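Local structure of protein-L-isoaspartate O-methyltransferase beta-aspartate methyltransferase (Plasmodium falciparum, 2PBF) at residues Asn32-Val37 with Ser91-Val96; Ile25-Val30 with Arg73-Leu78. The protein probably repairs damaged proteins by transferring the methyl group of S-adenosyl-L-methionine to the carboxylate of isoaspartyl residues. All coordinates share one frame; numbering follows the deposited sequence.

The two contacts share helix 28-35, each using one end of it. Contact 2 sets the start of the helix, capped by Asp27, against the chain near the C-terminal part of helix 64-74; contact 1 sets its far end and the turn after it against the start of helix 93-101. The segments alternate along the chain, with strand 83-87 lying between the two later ones, and the contact centres are about 12 Å apart. Contact 1 is the deeper, centred about 9 Å from the centre of the chain, and includes Ser91, which binds S-adenosyl-L-homocysteine. Contact 2 is more peripheral, centred about 13 Å from the chain centre; its Val30 side chain is about 14 Å from the ligand.

Contact 1 (Asn32-Val37 with Ser91-Val96); sequences NTMLQV and SGYLTV. With SAH (S-adenosyl-L-homocysteine), chain C.
Tyr93 and Val37 meet where helix 93-101 begins, just after the glycine-rich loop that follows strand 83-87 in this Rossmann-like methyltransferase fold. This side is tight and buried. With chi1 at -177° the Tyr93 ring swings away from its own backbone N and crosses to the chain leaving helix 28-35. There Tyr93 OH donates to Val37 O (2.8 Å), lying in the carbonyl plane with a C=O...O angle of 149°; tyrosine suits the place because its long side chain spans the gap, the ring packs and the hydroxyl satisfies a buried carbonyl. The Tyr93 ring also stacks with His67, whose NE2 is hydrogen-bonded to the ligand. Val37 CG1 presses on Tyr93 CE1 at 3.5 Å, and its other methyl, Val37 CG2, reaches Val96 CG1 at 3.9 Å, so a compact branched residue serves both neighbours. Met34 packs more loosely, its chain at about a right angle to Tyr93 and its CE 3.9 Å from Tyr93 OH. On the solvent side the exposed Gln36 turns back toward Asn32, and its NE2 reaches Asn32 O (3.2 Å) from the face opposite Gln36 N. Gly92, at the N-cap, takes a positive phi that glycine tolerates easily. Before it, Ser91 forms an ST turn, its OG accepting from Tyr93 N at 3.1 Å, and grips the ligand twice: Ser91 N donates to SAH OXT at 2.9 Å and Ser91 OG donates to the same oxygen at 2.8 Å.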
ATOM      1  N   ASN A  32       0.493  14.666   6.610  1.00 35.04           N
ATOM      2  CA  ASN A  32      -0.855  15.148   6.256  1.00 34.75           C
ATOM      3  C   ASN A  32      -1.734  14.063   5.653  1.00 33.04           C
ATOM      4  O   ASN A  32      -2.924  14.003   5.926  1.00 33.41           O
ATOM      5  CB  ASN A  32      -0.824  16.395   5.346  1.00 35.88           C
ATOM      6  CG  ASN A  32      -0.032  17.561   5.955  1.00 38.29           C
ATOM      7  OD1 ASN A  32      -0.118  17.833   7.160  1.00 42.34           O
ATOM      8  ND2 ASN A  32       0.732  18.253   5.118  1.00 38.99           N
ATOM      9  N   THR A  33      -1.140  13.195   4.841  1.00 31.78           N
ATOM     10  CA  THR A  33      -1.877  12.057   4.269  1.00 30.03           C
ATOM     11  C   THR A  33      -2.374  11.114   5.358  1.00 28.52           C
ATOM     12  O   THR A  33      -3.559  10.833   5.446  1.00 27.80           O
ATOM     13  CB  THR A  33      -1.008  11.279   3.243  1.00 30.04           C
ATOM     14  OG1 THR A  33      -0.491  12.192   2.259  1.00 30.60           O
ATOM     15  CG2 THR A  33      -1.830  10.174   2.570  1.00 31.73           C
ATOM     16  N   MET A  34      -1.455  10.615   6.181  1.00 28.21           N
ATOM     17  CA  MET A  34      -1.817   9.733   7.283  1.00 28.02           C
ATOM     18  C   MET A  34      -2.786  10.387   8.276  1.00 28.25           C
ATOM     19  O   MET A  34      -3.691   9.729   8.786  1.00 26.96           O
ATOM     20  CB  MET A  34      -0.574   9.210   7.989  1.00 28.23           C
ATOM     21  CG  MET A  34       0.275   8.277   7.102  1.00 26.94           C
ATOM     22  SD  MET A  34       1.649   7.483   7.943  1.00 29.51           S
ATOM     23  CE  MET A  34       0.899   6.282   9.056  1.00 26.55           C
ATOM     24  N   LEU A  35      -2.603  11.679   8.534  1.00 29.15           N
ATOM     25  CA  LEU A  35      -3.533  12.436   9.393  1.00 30.28           C
ATOM     26  C   LEU A  35      -4.967  12.350   8.872  1.00 31.07           C
ATOM     27  O   LEU A  35      -5.918  12.270   9.641  1.00 30.69           O
ATOM     28  CB  LEU A  35      -3.076  13.902   9.509  1.00 30.42           C
ATOM     29  CG  LEU A  35      -3.949  14.827  10.387  1.00 31.79           C
ATOM     30  CD1 LEU A  35      -3.945  14.342  11.824  1.00 34.46           C
ATOM     31  CD2 LEU A  35      -3.510  16.291  10.281  1.00 30.82           C
ATOM     32  N   GLN A  36      -5.109  12.353   7.547  1.00 32.22           N
ATOM     33  CA  GLN A  36      -6.411  12.226   6.905  1.00 32.63           C
ATOM     34  C   GLN A  36      -7.029  10.825   6.990  1.00 32.29           C
ATOM     35  O   GLN A  36      -8.230  10.653   6.714  1.00 32.34           O
ATOM     36  CB  GLN A  36      -6.331  12.718   5.450  1.00 32.95           C
ATOM     37  CG  GLN A  36      -6.101  14.231   5.338  1.00 34.06           C
ATOM     38  CD  GLN A  36      -5.999  14.713   3.901  1.00 33.19           C
ATOM     39  OE1 GLN A  36      -7.003  14.941   3.252  1.00 37.63           O
ATOM     40  NE2 GLN A  36      -4.776  14.879   3.408  1.00 37.92           N
ATOM     41  N   VAL A  37      -6.225   9.830   7.380  1.00 31.52           N
ATOM     42  CA  VAL A  37      -6.682   8.444   7.454  1.00 30.49           C
ATOM     43  C   VAL A  37      -6.484   7.854   8.878  1.00 30.84           C
ATOM     44  O   VAL A  37      -5.402   7.365   9.222  1.00 29.73           O
ATOM     45  CB  VAL A  37      -5.985   7.536   6.358  1.00 30.70           C
ATOM     46  CG1 VAL A  37      -6.662   6.195   6.288  1.00 28.56           C
ATOM     47  CG2 VAL A  37      -6.023   8.204   4.976  1.00 30.36           C
ATOM     48  N   SER A  91      -6.157  -4.464   5.224  1.00 25.79           N
ATOM     49  CA  SER A  91      -7.126  -3.575   5.863  1.00 26.34           C
ATOM     50  C   SER A  91      -7.609  -2.434   4.945  1.00 26.71           C
ATOM     51  O   SER A  91      -8.595  -1.754   5.269  1.00 27.32           O
ATOM     52  CB  SER A  91      -6.509  -2.953   7.119  1.00 26.90           C
ATOM     53  OG  SER A  91      -5.526  -2.016   6.726  1.00 26.75           O
ATOM     54  N   GLY A  92      -6.914  -2.232   3.820  1.00 26.15           N
ATOM     55  CA  GLY A  92      -7.141  -1.092   2.895  1.00 25.62           C
ATOM     56  C   GLY A  92      -6.546   0.219   3.411  1.00 25.50           C
ATOM     57  O   GLY A  92      -6.734   1.272   2.808  1.00 24.80           O
ATOM     58  N   TYR A  93      -5.817   0.155   4.519  1.00 24.83           N
ATOM     59  CA  TYR A  93      -5.277   1.378   5.152  1.00 24.70           C
ATOM     60  C   TYR A  93      -4.433   2.179   4.155  1.00 24.60           C
ATOM     61  O   TYR A  93      -4.675   3.382   3.886  1.00 25.28           O
ATOM     62  CB  TYR A  93      -4.463   1.088   6.458  1.00 24.58           C
ATOM     63  CG  TYR A  93      -4.023   2.416   7.053  1.00 23.59           C
ATOM     64  CD1 TYR A  93      -4.898   3.141   7.883  1.00 23.16           C
ATOM     65  CD2 TYR A  93      -2.802   3.010   6.686  1.00 22.07           C
ATOM     66  CE1 TYR A  93      -4.547   4.393   8.379  1.00 23.64           C
ATOM     67  CE2 TYR A  93      -2.440   4.258   7.184  1.00 22.17           C
ATOM     68  CZ  TYR A  93      -3.324   4.945   8.033  1.00 22.13           C
ATOM     69  OH  TYR A  93      -3.008   6.201   8.521  1.00 25.22           O
ATOM     70  N   LEU A  94      -3.467   1.493   3.569  1.00 25.23           N
ATOM     71  CA  LEU A  94      -2.530   2.148   2.670  1.00 25.96           C
ATOM     72  C   LEU A  94      -3.169   2.541   1.333  1.00 25.61           C
ATOM     73  O   LEU A  94      -2.777   3.549   0.733  1.00 24.65           O
ATOM     74  CB  LEU A  94      -1.251   1.319   2.476  1.00 26.27           C
ATOM     75  CG  LEU A  94      -0.034   2.184   2.094  1.00 29.24           C
ATOM     76  CD1 LEU A  94       0.506   3.049   3.252  1.00 29.82           C
ATOM     77  CD2 LEU A  94       1.007   1.281   1.650  1.00 33.18           C
ATOM     78  N   THR A  95      -4.150   1.755   0.887  1.00 25.06           N
ATOM     79  CA  THR A  95      -4.884   2.065  -0.335  1.00 25.28           C
ATOM     80  C   THR A  95      -5.626   3.397  -0.248  1.00 25.64           C
ATOM     81  O   THR A  95      -5.558   4.204  -1.168  1.00 26.49           O
ATOM     82  CB  THR A  95      -5.895   0.933  -0.719  1.00 25.19           C
ATOM     83  OG1 THR A  95      -5.405  -0.318  -0.247  1.00 24.19           O
ATOM     84  CG2 THR A  95      -6.033   0.861  -2.213  1.00 22.39           C
ATOM     85  N   VAL A  96      -6.321   3.613   0.859  1.00 25.68           N
ATOM     86  CA  VAL A  96      -6.959   4.898   1.167  1.00 25.69           C
ATOM     87  C   VAL A  96      -5.932   6.041   1.271  1.00 26.57           C
ATOM     88  O   VAL A  96      -6.160   7.136   0.754  1.00 26.12           O
ATOM     89  CB  VAL A  96      -7.841   4.770   2.433  1.00 25.87           C
ATOM     90  CG1 VAL A  96      -8.486   6.100   2.808  1.00 24.14           C
ATOM     91  CG2 VAL A  96      -8.917   3.719   2.194  1.00 24.39           C
TER
HETATM   92  N   SAH C 301      -1.102  -3.058   3.461  1.00 26.69           N
HETATM   93  CA  SAH C 301      -1.785  -4.081   4.294  1.00 25.82           C
HETATM   94  CB  SAH C 301      -0.854  -5.248   4.504  1.00 25.87           C
HETATM   95  CG  SAH C 301      -1.675  -6.458   4.927  1.00 26.37           C
HETATM   96  SD  SAH C 301      -0.640  -7.902   5.182  1.00 30.06           S
HETATM   97  C   SAH C 301      -2.288  -3.537   5.635  1.00 26.11           C
HETATM   98  O   SAH C 301      -1.541  -2.822   6.307  1.00 24.73           O
HETATM   99  OXT SAH C 301      -3.444  -3.801   6.055  1.00 24.57           O
HETATM  100  C5' SAH C 301      -0.419  -8.327   3.437  1.00 30.80           C
HETATM  101  C4' SAH C 301      -1.687  -8.713   2.674  1.00 30.88           C
HETATM  102  O4' SAH C 301      -1.274  -9.302   1.473  1.00 32.06           O
HETATM  103  C3' SAH C 301      -2.617  -9.719   3.337  1.00 30.09           C
HETATM  104  O3' SAH C 301      -3.898  -9.130   3.493  1.00 28.25           O
HETATM  105  C2' SAH C 301      -2.640 -10.907   2.388  1.00 30.61           C
HETATM  106  O2' SAH C 301      -3.911 -11.514   2.317  1.00 30.16           O
HETATM  107  C1' SAH C 301      -2.252 -10.251   1.079  1.00 30.67           C
HETATM  108  N9  SAH C 301      -1.617 -11.135   0.077  1.00 31.12           N
HETATM  109  C8  SAH C 301      -0.728 -12.140   0.331  1.00 31.73           C
HETATM  110  N7  SAH C 301      -0.344 -12.669  -0.854  1.00 32.36           N
HETATM  111  C5  SAH C 301      -0.989 -12.040  -1.862  1.00 29.82           C
HETATM  112  C6  SAH C 301      -0.985 -12.209  -3.251  1.00 31.26           C
HETATM  113  N6  SAH C 301      -0.251 -13.134  -3.857  1.00 29.90           N
HETATM  114  N1  SAH C 301      -1.743 -11.374  -4.030  1.00 32.96           N
HETATM  115  C2  SAH C 301      -2.526 -10.401  -3.439  1.00 30.97           C
HETATM  116  N3  SAH C 301      -2.524 -10.267  -2.074  1.00 30.07           N
HETATM  117  C4  SAH C 301      -1.774 -11.067  -1.286  1.00 29.94           C

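Contact 2 (Ile25-Val30 with Arg73-Leu78); sequences IDDDDV and RLINVL
Ile75 reaches from the chain near the C-terminal part of helix 64-74 into the first turn of helix 28-35, where Asp27, Asp29 and Val30 receive it. At its CB the side chain forks. The short branch, Ile75 CG2, sits between the backbone N and the carbonyl carbon and ends at the carboxylate of Asp27, 3.7 Å from Asp27 OD1. The longer branch begins with Ile75 CG1, displaced from a staggered position (chi1 -149°), and lies 3.7 Å from Asp29 CB and 4.0 Å from Val30 CG2. At the tip, Ile75 CD1 is 3.9 Å from Val30 CG2 and 4.0 Å from Val30 N, the two side chains crossing obliquely. A beta-branched residue suits the place, since CG2 meets the cap residue while CG1 and CD1 lie mainly against Asp29 and Val30. That cap is a classic N-cap: Asp27 OD2 accepts from Val30 N (3.1 Å), which comes from above the carboxylate plane, 38° out of it, and more weakly from Asp29 N. Aspartate is apt here because its short side chain reaches the amides of the first turn, and its negative charge, with those of Asp28 and Asp29, probably interacts favourably with the helix dipole. Asp29 meets the isoleucine through its methylene while being exposed itself; Val30 is buried and also touches Lys72. The chain around Ile75 turns, Leu74 O accepting from both Val77 N and Leu78 N, and Lys101 NZ is hydrogen-bonded to Ile75 O and Leu78 O.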
ATOM      1  N   ILE A  25       8.332   9.476  10.681  1.00 39.07           N
ATOM      2  CA  ILE A  25       7.794  10.457   9.755  1.00 39.21           C
ATOM      3  C   ILE A  25       8.745  11.649   9.746  1.00 40.61           C
ATOM      4  O   ILE A  25       8.985  12.247  10.806  1.00 40.92           O
ATOM      5  CB  ILE A  25       6.362  10.877  10.154  1.00 38.55           C
ATOM      6  CG1 ILE A  25       5.394   9.711   9.928  1.00 35.70           C
ATOM      7  CG2 ILE A  25       5.917  12.128   9.386  1.00 37.38           C
ATOM      8  CD1 ILE A  25       4.058   9.894  10.578  1.00 32.89           C
ATOM      9  N   ASP A  26       9.314  11.935   8.563  1.00 41.97           N
ATOM     10  CA  ASP A  26      10.157  13.118   8.293  1.00 43.81           C
ATOM     11  C   ASP A  26       9.704  13.811   6.976  1.00 44.11           C
ATOM     12  O   ASP A  26      10.518  14.175   6.127  1.00 43.96           O
ATOM     13  CB  ASP A  26      11.648  12.732   8.221  1.00 44.09           C
ATOM     14  CG  ASP A  26      11.932  11.621   7.185  1.00 46.90           C
ATOM     15  OD1 ASP A  26      11.267  11.575   6.125  1.00 48.20           O
ATOM     16  OD2 ASP A  26      12.832  10.787   7.433  1.00 50.18           O
ATOM     17  N   ASP A  27       8.393  13.983   6.826  1.00 44.31           N
ATOM     18  CA  ASP A  27       7.805  14.491   5.608  1.00 44.56           C
ATOM     19  C   ASP A  27       6.405  14.983   5.962  1.00 45.08           C
ATOM     20  O   ASP A  27       5.620  14.279   6.614  1.00 45.50           O
ATOM     21  CB  ASP A  27       7.774  13.378   4.547  1.00 44.81           C
ATOM     22  CG  ASP A  27       7.386  13.876   3.157  1.00 45.15           C
ATOM     23  OD1 ASP A  27       8.209  13.775   2.230  1.00 45.34           O
ATOM     24  OD2 ASP A  27       6.242  14.327   2.980  1.00 47.69           O
ATOM     25  N   ASP A  28       6.106  16.209   5.544  1.00 44.99           N
ATOM     26  CA  ASP A  28       4.827  16.834   5.826  1.00 44.64           C
ATOM     27  C   ASP A  28       3.695  16.157   5.064  1.00 43.41           C
ATOM     28  O   ASP A  28       2.588  16.070   5.574  1.00 43.12           O
ATOM     29  CB  ASP A  28       4.869  18.319   5.453  1.00 45.67           C
ATOM     30  CG  ASP A  28       5.677  19.171   6.441  1.00 48.05           C
ATOM     31  OD1 ASP A  28       5.535  20.415   6.361  1.00 51.87           O
ATOM     32  OD2 ASP A  28       6.433  18.627   7.287  1.00 50.26           O
ATOM     33  N   ASP A  29       3.987  15.702   3.843  1.00 41.97           N
ATOM     34  CA  ASP A  29       3.010  15.057   2.969  1.00 40.75           C
ATOM     35  C   ASP A  29       2.681  13.650   3.462  1.00 39.14           C
ATOM     36  O   ASP A  29       1.559  13.185   3.311  1.00 39.34           O
ATOM     37  CB  ASP A  29       3.544  14.966   1.528  1.00 41.20           C
ATOM     38  CG  ASP A  29       3.372  16.270   0.731  1.00 43.39           C
ATOM     39  OD1 ASP A  29       2.349  16.984   0.903  1.00 45.02           O
ATOM     40  OD2 ASP A  29       4.265  16.564  -0.098  1.00 45.58           O
ATOM     41  N   VAL A  30       3.667  12.968   4.026  1.00 38.12           N
ATOM     42  CA  VAL A  30       3.432  11.681   4.685  1.00 37.14           C
ATOM     43  C   VAL A  30       2.527  11.934   5.877  1.00 36.95           C
ATOM     44  O   VAL A  30       1.519  11.262   6.033  1.00 36.81           O
ATOM     45  CB  VAL A  30       4.748  10.996   5.116  1.00 37.51           C
ATOM     46  CG1 VAL A  30       4.481   9.774   6.020  1.00 35.86           C
ATOM     47  CG2 VAL A  30       5.549  10.589   3.897  1.00 37.27           C
ATOM     48  N   ARG A  73       8.538   6.471   0.835  1.00 33.10           N
ATOM     49  CA  ARG A  73       9.298   6.074  -0.348  1.00 32.97           C
ATOM     50  C   ARG A  73       8.525   6.370  -1.619  1.00 33.17           C
ATOM     51  O   ARG A  73       9.112   6.584  -2.691  1.00 32.72           O
ATOM     52  CB  ARG A  73       9.666   4.591  -0.318  1.00 33.51           C
ATOM     53  CG  ARG A  73      10.407   4.092   0.914  1.00 34.53           C
ATOM     54  CD  ARG A  73      11.632   4.921   1.252  1.00 36.91           C
ATOM     55  NE  ARG A  73      12.616   4.918   0.183  1.00 37.07           N
ATOM     56  CZ  ARG A  73      13.922   5.129   0.356  1.00 38.06           C
ATOM     57  NH1 ARG A  73      14.425   5.327   1.566  1.00 37.35           N
ATOM     58  NH2 ARG A  73      14.727   5.126  -0.695  1.00 37.30           N
ATOM     59  N   LEU A  74       7.201   6.344  -1.505  1.00 32.45           N
ATOM     60  CA  LEU A  74       6.331   6.518  -2.662  1.00 32.39           C
ATOM     61  C   LEU A  74       5.784   7.941  -2.774  1.00 32.22           C
ATOM     62  O   LEU A  74       5.054   8.248  -3.701  1.00 32.13           O
ATOM     63  CB  LEU A  74       5.176   5.499  -2.604  1.00 32.24           C
ATOM     64  CG  LEU A  74       5.528   4.035  -2.866  1.00 31.40           C
ATOM     65  CD1 LEU A  74       4.378   3.131  -2.537  1.00 29.50           C
ATOM     66  CD2 LEU A  74       6.013   3.812  -4.288  1.00 31.48           C
ATOM     67  N   ILE A  75       6.143   8.810  -1.830  1.00 32.86           N
ATOM     68  CA  ILE A  75       5.460  10.087  -1.680  1.00 33.09           C
ATOM     69  C   ILE A  75       5.422  10.942  -2.951  1.00 33.96           C
ATOM     70  O   ILE A  75       4.411  11.592  -3.238  1.00 35.00           O
ATOM     71  CB  ILE A  75       5.948  10.887  -0.420  1.00 33.70           C
ATOM     72  CG1 ILE A  75       4.815  11.753   0.146  1.00 33.28           C
ATOM     73  CG2 ILE A  75       7.203  11.725  -0.701  1.00 32.73           C
ATOM     74  CD1 ILE A  75       3.586  10.950   0.538  1.00 33.82           C
ATOM     75  N   ASN A  76       6.504  10.914  -3.723  1.00 35.03           N
ATOM     76  CA  ASN A  76       6.623  11.766  -4.907  1.00 35.49           C
ATOM     77  C   ASN A  76       6.061  11.140  -6.182  1.00 35.16           C
ATOM     78  O   ASN A  76       5.908  11.841  -7.173  1.00 35.92           O
ATOM     79  CB  ASN A  76       8.077  12.206  -5.154  1.00 35.92           C
ATOM     80  CG  ASN A  76       8.641  13.033  -4.038  1.00 38.19           C
ATOM     81  OD1 ASN A  76       9.765  12.783  -3.573  1.00 42.46           O
ATOM     82  ND2 ASN A  76       7.878  14.025  -3.581  1.00 40.65           N
ATOM     83  N   VAL A  77       5.776   9.838  -6.169  1.00 34.62           N
ATOM     84  CA  VAL A  77       5.135   9.187  -7.311  1.00 33.71           C
ATOM     85  C   VAL A  77       3.629   9.037  -7.072  1.00 34.01           C
ATOM     86  O   VAL A  77       2.848   8.817  -8.006  1.00 33.86           O
ATOM     87  CB  VAL A  77       5.802   7.838  -7.687  1.00 34.14           C
ATOM     88  CG1 VAL A  77       7.258   8.073  -8.102  1.00 33.31           C
ATOM     89  CG2 VAL A  77       5.715   6.805  -6.522  1.00 32.95           C
ATOM     90  N   LEU A  78       3.218   9.187  -5.810  1.00 33.38           N
ATOM     91  CA  LEU A  78       1.795   9.236  -5.495  1.00 32.82           C
ATOM     92  C   LEU A  78       1.291  10.636  -5.823  1.00 33.42           C
ATOM     93  O   LEU A  78       1.013  11.436  -4.927  1.00 33.29           O
ATOM     94  CB  LEU A  78       1.535   8.866  -4.029  1.00 31.97           C
ATOM     95  CG  LEU A  78       1.885   7.428  -3.631  1.00 30.16           C
ATOM     96  CD1 LEU A  78       1.885   7.277  -2.093  1.00 29.20           C
ATOM     97  CD2 LEU A  78       0.940   6.439  -4.297  1.00 26.05           C
TER